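Local atomic coordinates of 5-carboxymethyl-2-hydroxymuconate semialdehyde dehydrogenase (PDB entry 2D4E), a protein that probably catalyses the NAD-dependent oxidation of 5-carboxymethyl-2-hydroxymuconate semialdehyde to the corresponding acid, as a member of the aldehyde dehydrogenase family. Residues C[133-138]-C[182-187]; C[28-33]-C[211-216]. One frame throughout, in Å; residues are numbered along the deposited sequence.

Contacts 1 and 2 lie in the same chain with their centres 18 Å apart and do not touch each other. Contact 1 is fully buried: two helices meet through a tyrosine ring, a proline and an alanine, and the chemistry is apolar, with a CH-pi contact at its heart. Contact 2 sits further from the centre of the chain and is only partly buried; a short N-terminal hairpin meets the end of a helix, and a lysine brings its alkyl chain to a phenylalanine while its ammonium heads for a backbone carbonyl. No hydrogen bond crosses either interface. The two share no helix or strand, but helix 85-101 packs against parts of both.

Contact 1 (C[133-138]-C[182-187]); sequences AFYAEY and RIAPAL
Tyr135 of helix 118-136 presents its ring to Ala184 and Pro185 of helix 175-188, and nearly everything that passes between 133-138 and 182-187 goes through that one ring. At the start of the second segment, Arg182, whose CB points away from the tyrosine's helix, makes salt bridges to Glu271 and Glu486. Its carbonyl oxygen accepts the N-H of Ala186, 3.1 Å from Arg182 O to Ala186 N, which carries the helix past the kink where Pro185 has no N-H to give. Ala184 comes next: its CB approaches the ring obliquely, 3.9 Å from Tyr135 CD1. Pro185 then covers one face. Its CB stands 3.7 Å from the centroid of the Tyr135 ring and 10° off the normal, a nearly vertical CH-pi contact, while its CD lies 3.7 Å from Tyr135 CD1, over the same face. The opposite face is taken by Phe134 of the tyrosine's own helix, with Phe134 CD2 3.6 Å above the plane and over the centre. The ring is thus clamped from above and below. Tyr135 keeps CG beside its backbone N and anti to the carbonyl carbon (chi1 -76°), which swings the ring across the gap between the helices. At its far end the buried OH has a weak hydrogen bond with the N of Gly487. Beyond the proline, Ala186 and Leu187 face other parts of the core: Ala186, like Pro185, packs on Tyr495 of helix 488-495, and Leu187 on Leu92. Helix 175-188 connects the adjacent parallel strands 166-169 and 193-196, so the tyrosine docks helix 118-136 onto the first beta-alpha-beta crossover of the parallel sheet in the Rossmann-type NAD-binding domain of aldehyde dehydrogenases.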
loop_
_atom_site.group_PDB
_atom_site.type_symbol
_atom_site.label_atom_id
_atom_site.label_comp_id
_atom_site.label_asym_id
_atom_site.label_seq_id
_atom_site.Cartn_x
_atom_site.Cartn_y
_atom_site.Cartn_z
ATOM N N ALA C 133 11.621 20.685 -0.075
ATOM C CA ALA C 133 12.053 19.905 1.076
ATOM C C ALA C 133 11.198 18.648 1.198
ATOM O O ALA C 133 11.688 17.575 1.573
ATOM C CB ALA C 133 11.944 20.741 2.349
ATOM N N PHE C 134 9.915 18.797 0.871
ATOM C CA PHE C 134 8.952 17.704 0.933
ATOM C C PHE C 134 9.262 16.598 -0.076
ATOM O O PHE C 134 9.490 15.449 0.300
ATOM C CB PHE C 134 7.546 18.252 0.681
ATOM C CG PHE C 134 6.469 17.204 0.675
ATOM C CD1 PHE C 134 6.137 16.517 1.840
ATOM C CD2 PHE C 134 5.773 16.915 -0.496
ATOM C CE1 PHE C 134 5.125 15.558 1.844
ATOM C CE2 PHE C 134 4.759 15.955 -0.504
ATOM C CZ PHE C 134 4.434 15.275 0.671
ATOM N N TYR C 135 9.273 16.940 -1.359
ATOM C CA TYR C 135 9.536 15.939 -2.383
ATOM C C TYR C 135 10.957 15.393 -2.379
ATOM O O TYR C 135 11.221 14.338 -2.952
ATOM C CB TYR C 135 9.174 16.485 -3.763
ATOM C CG TYR C 135 7.682 16.492 -3.991
ATOM C CD1 TYR C 135 6.948 17.680 -3.942
ATOM C CD2 TYR C 135 6.997 15.299 -4.224
ATOM C CE1 TYR C 135 5.561 17.677 -4.124
ATOM C CE2 TYR C 135 5.615 15.282 -4.406
ATOM C CZ TYR C 135 4.904 16.473 -4.358
ATOM O OH TYR C 135 3.547 16.457 -4.574
ATOM N N ALA C 136 11.867 16.104 -1.721
ATOM C CA ALA C 136 13.247 15.652 -1.638
ATOM C C ALA C 136 13.261 14.276 -0.975
ATOM O O ALA C 136 14.088 13.422 -1.304
ATOM C CB ALA C 136 14.081 16.642 -0.819
ATOM N N GLU C 137 12.327 14.067 -0.052
ATOM C CA GLU C 137 12.230 12.802 0.676
ATOM C C GLU C 137 11.531 11.670 -0.089
ATOM O O GLU C 137 11.515 10.532 0.383
ATOM C CB GLU C 137 11.518 13.019 2.018
ATOM C CG GLU C 137 12.192 14.025 2.951
ATOM C CD GLU C 137 13.639 13.669 3.289
ATOM O OE1 GLU C 137 13.916 12.485 3.592
ATOM O OE2 GLU C 137 14.502 14.581 3.272
ATOM N N TYR C 138 10.944 11.972 -1.246
ATOM C CA TYR C 138 10.271 10.940 -2.044
ATOM C C TYR C 138 11.154 10.442 -3.196
ATOM O O TYR C 138 10.894 9.386 -3.778
ATOM C CB TYR C 138 8.944 11.463 -2.613
ATOM C CG TYR C 138 7.844 11.606 -1.584
ATOM C CD1 TYR C 138 7.856 12.647 -0.662
ATOM C CD2 TYR C 138 6.812 10.673 -1.508
ATOM C CE1 TYR C 138 6.866 12.758 0.319
ATOM C CE2 TYR C 138 5.819 10.770 -0.535
ATOM C CZ TYR C 138 5.854 11.815 0.376
ATOM O OH TYR C 138 4.884 11.916 1.346
ATOM N N ARG C 182 4.894 21.894 -8.995
ATOM C CA ARG C 182 5.066 20.915 -10.070
ATOM C C ARG C 182 6.538 20.605 -10.353
ATOM O O ARG C 182 6.905 19.463 -10.662
ATOM C CB ARG C 182 4.419 21.438 -11.351
ATOM C CG ARG C 182 2.999 21.958 -11.165
ATOM C CD ARG C 182 2.000 20.846 -10.871
ATOM N NE ARG C 182 0.666 21.259 -11.306
ATOM C CZ ARG C 182 -0.250 20.437 -11.809
ATOM N NH1 ARG C 182 0.008 19.140 -11.924
ATOM N NH2 ARG C 182 -1.427 20.915 -12.193
ATOM N N ILE C 183 7.374 21.634 -10.253
ATOM C CA ILE C 183 8.800 21.494 -10.495
ATOM C C ILE C 183 9.464 20.536 -9.515
ATOM O O ILE C 183 10.250 19.677 -9.908
ATOM C CB ILE C 183 9.506 22.861 -10.398
ATOM C CG1 ILE C 183 8.946 23.812 -11.465
ATOM C CG2 ILE C 183 11.015 22.677 -10.546
ATOM C CD1 ILE C 183 9.357 25.265 -11.266
ATOM N N ALA C 184 9.146 20.689 -8.236
ATOM C CA ALA C 184 9.728 19.847 -7.201
ATOM C C ALA C 184 9.491 18.353 -7.454
ATOM O O ALA C 184 10.435 17.567 -7.471
ATOM C CB ALA C 184 9.185 20.259 -5.831
ATOM N N PRO C 185 8.228 17.938 -7.650
ATOM C CA PRO C 185 8.050 16.505 -7.894
ATOM C C PRO C 185 8.682 16.054 -9.212
ATOM O O PRO C 185 9.283 14.985 -9.284
ATOM C CB PRO C 185 6.525 16.325 -7.861
ATOM C CG PRO C 185 5.990 17.684 -8.236
ATOM C CD PRO C 185 6.928 18.620 -7.510
ATOM N N ALA C 186 8.557 16.877 -10.250
ATOM C CA ALA C 186 9.126 16.542 -11.551
ATOM C C ALA C 186 10.608 16.218 -11.417
ATOM O O ALA C 186 11.071 15.184 -11.906
ATOM C CB ALA C 186 8.928 17.696 -12.527
ATOM N N LEU C 187 11.347 17.095 -10.741
ATOM C CA LEU C 187 12.781 16.898 -10.551
ATOM C C LEU C 187 13.103 15.738 -9.620
ATOM O O LEU C 187 14.017 14.947 -9.891
ATOM C CB LEU C 187 13.427 18.172 -10.004
ATOM C CG LEU C 187 13.476 19.376 -10.944
ATOM C CD1 LEU C 187 14.083 20.554 -10.204
ATOM C CD2 LEU C 187 14.298 19.032 -12.187
#

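Contact 2 (C[28-33]-C[211-216]); sequences LHFIAG and ILKEAD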
loop_
_atom_site.group_PDB
_atom_site.type_symbol
_atom_site.label_atom_id
_atom_site.label_comp_id
_atom_site.label_asym_id
_atom_site.label_seq_id
_atom_site.Cartn_x
_atom_site.Cartn_y
_atom_site.Cartn_z
ATOM N N LEU C 28 14.848 37.345 -18.363
ATOM C CA LEU C 28 15.203 36.494 -19.498
ATOM C C LEU C 28 14.839 35.021 -19.356
ATOM O O LEU C 28 14.487 34.546 -18.275
ATOM C CB LEU C 28 16.705 36.602 -19.772
ATOM C CG LEU C 28 17.264 38.007 -20.030
ATOM C CD1 LEU C 28 18.780 37.948 -20.144
ATOM C CD2 LEU C 28 16.650 38.571 -21.295
ATOM N N HIS C 29 14.925 34.304 -20.471
ATOM C CA HIS C 29 14.655 32.875 -20.482
ATOM C C HIS C 29 15.896 32.216 -19.905
ATOM O O HIS C 29 16.953 32.837 -19.811
ATOM C CB HIS C 29 14.495 32.340 -21.912
ATOM C CG HIS C 29 13.571 33.138 -22.775
ATOM N ND1 HIS C 29 12.230 33.292 -22.493
ATOM C CD2 HIS C 29 13.790 33.801 -23.936
ATOM C CE1 HIS C 29 11.663 34.014 -23.445
ATOM N NE2 HIS C 29 12.589 34.335 -24.332
ATOM N N PHE C 30 15.759 30.960 -19.502
ATOM C CA PHE C 30 16.896 30.202 -19.017
ATOM C C PHE C 30 16.850 28.934 -19.860
ATOM O O PHE C 30 15.975 28.084 -19.681
ATOM C CB PHE C 30 16.778 29.842 -17.538
ATOM C CG PHE C 30 18.046 29.276 -16.974
ATOM C CD1 PHE C 30 19.113 30.115 -16.659
ATOM C CD2 PHE C 30 18.208 27.899 -16.829
ATOM C CE1 PHE C 30 20.325 29.593 -16.208
ATOM C CE2 PHE C 30 19.419 27.364 -16.379
ATOM C CZ PHE C 30 20.479 28.215 -16.069
ATOM N N ILE C 31 17.787 28.826 -20.792
ATOM C CA ILE C 31 17.834 27.692 -21.698
ATOM C C ILE C 31 19.216 27.062 -21.745
ATOM O O ILE C 31 20.229 27.761 -21.805
ATOM C CB ILE C 31 17.415 28.143 -23.113
ATOM C CG1 ILE C 31 16.001 28.734 -23.051
ATOM C CG2 ILE C 31 17.488 26.977 -24.085
ATOM C CD1 ILE C 31 15.540 29.386 -24.327
ATOM N N ALA C 32 19.252 25.735 -21.706
ATOM C CA ALA C 32 20.507 25.002 -21.750
ATOM C C ALA C 32 21.557 25.594 -20.801
ATOM O O ALA C 32 22.714 25.782 -21.180
ATOM C CB ALA C 32 21.042 24.979 -23.182
ATOM N N GLY C 33 21.142 25.908 -19.578
ATOM C CA GLY C 33 22.070 26.435 -18.588
ATOM C C GLY C 33 22.495 27.896 -18.630
ATOM O O GLY C 33 23.447 28.267 -17.950
ATOM N N ILE C 211 18.070 31.013 -8.871
ATOM C CA ILE C 211 18.295 30.178 -7.707
ATOM C C ILE C 211 18.651 28.745 -8.091
ATOM O O ILE C 211 19.578 28.169 -7.530
ATOM C CB ILE C 211 17.060 30.194 -6.785
ATOM C CG1 ILE C 211 16.908 31.595 -6.177
ATOM C CG2 ILE C 211 17.194 29.134 -5.698
ATOM C CD1 ILE C 211 15.642 31.798 -5.381
ATOM N N LEU C 212 17.923 28.158 -9.035
ATOM C CA LEU C 212 18.243 26.796 -9.440
ATOM C C LEU C 212 19.642 26.745 -10.038
ATOM O O LEU C 212 20.324 25.726 -9.944
ATOM C CB LEU C 212 17.216 26.258 -10.437
ATOM C CG LEU C 212 16.086 25.462 -9.766
ATOM C CD1 LEU C 212 15.360 26.341 -8.746
ATOM C CD2 LEU C 212 15.121 24.941 -10.814
ATOM N N LYS C 213 20.076 27.845 -10.650
ATOM C CA LYS C 213 21.414 27.889 -11.221
ATOM C C LYS C 213 22.414 28.028 -10.075
ATOM O O LYS C 213 23.522 27.503 -10.143
ATOM C CB LYS C 213 21.571 29.066 -12.188
ATOM C CG LYS C 213 22.987 29.207 -12.744
ATOM C CD LYS C 213 23.104 30.384 -13.701
ATOM C CE LYS C 213 24.557 30.658 -14.101
ATOM N NZ LYS C 213 25.187 29.503 -14.808
ATOM N N GLU C 214 22.019 28.739 -9.022
ATOM C CA GLU C 214 22.892 28.907 -7.871
ATOM C C GLU C 214 23.030 27.563 -7.155
ATOM O O GLU C 214 24.023 27.316 -6.465
ATOM C CB GLU C 214 22.334 29.957 -6.902
ATOM C CG GLU C 214 23.274 30.252 -5.732
ATOM C CD GLU C 214 22.721 31.273 -4.746
ATOM O OE1 GLU C 214 23.413 31.571 -3.751
ATOM O OE2 GLU C 214 21.601 31.779 -4.955
ATOM N N ALA C 215 22.028 26.700 -7.318
ATOM C CA ALA C 215 22.045 25.379 -6.696
ATOM C C ALA C 215 22.895 24.460 -7.565
ATOM O O ALA C 215 23.160 23.316 -7.206
ATOM C CB ALA C 215 20.624 24.826 -6.575
ATOM N N ASP C 216 23.304 24.984 -8.717
ATOM C CA ASP C 216 24.147 24.277 -9.678
ATOM C C ASP C 216 23.529 23.039 -10.338
ATOM O O ASP C 216 24.211 22.038 -10.558
ATOM C CB ASP C 216 25.486 23.914 -9.017
ATOM C CG ASP C 216 26.512 23.384 -10.013
ATOM O OD1 ASP C 216 26.610 23.939 -11.129
ATOM O OD2 ASP C 216 27.231 22.419 -9.672
#
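The Phe30 ring and the Lys213 side chain meet at about a right angle where the beta hairpin of strands 29-31 and 34-36 lies beside the C-terminal end of helix 203-214. That helix finishes in a Schellman motif, with Asp216 at positive phi. Lys213 brings its alkyl chain obliquely to the CE1-CZ side of the ring: CD is 3.8 Å from Phe30 CE1, and CB is 4.1 Å from Phe30 CZ. With CG anti to the backbone N in both (chi1 -170° for Phe30, 176° for Lys213), the ring end at CE1 and CZ meets the lysine at CB and CD. Elsewhere the Phe30 ring packs edge-to-face with Phe35 of the partner strand and touches Leu224. Phe30 also has a backbone hydrogen bond with Leu224, which ties the hairpin to strand 222-224 at the edge of the five-stranded parallel sheet. Ala32 and Gly33 form the tight turn, both with positive phi. Lys213 runs extended until it bends at its last torsion, chi4 61°, and this leaves NZ 3.8 Å from Gly33 O, too far for a hydrogen bond.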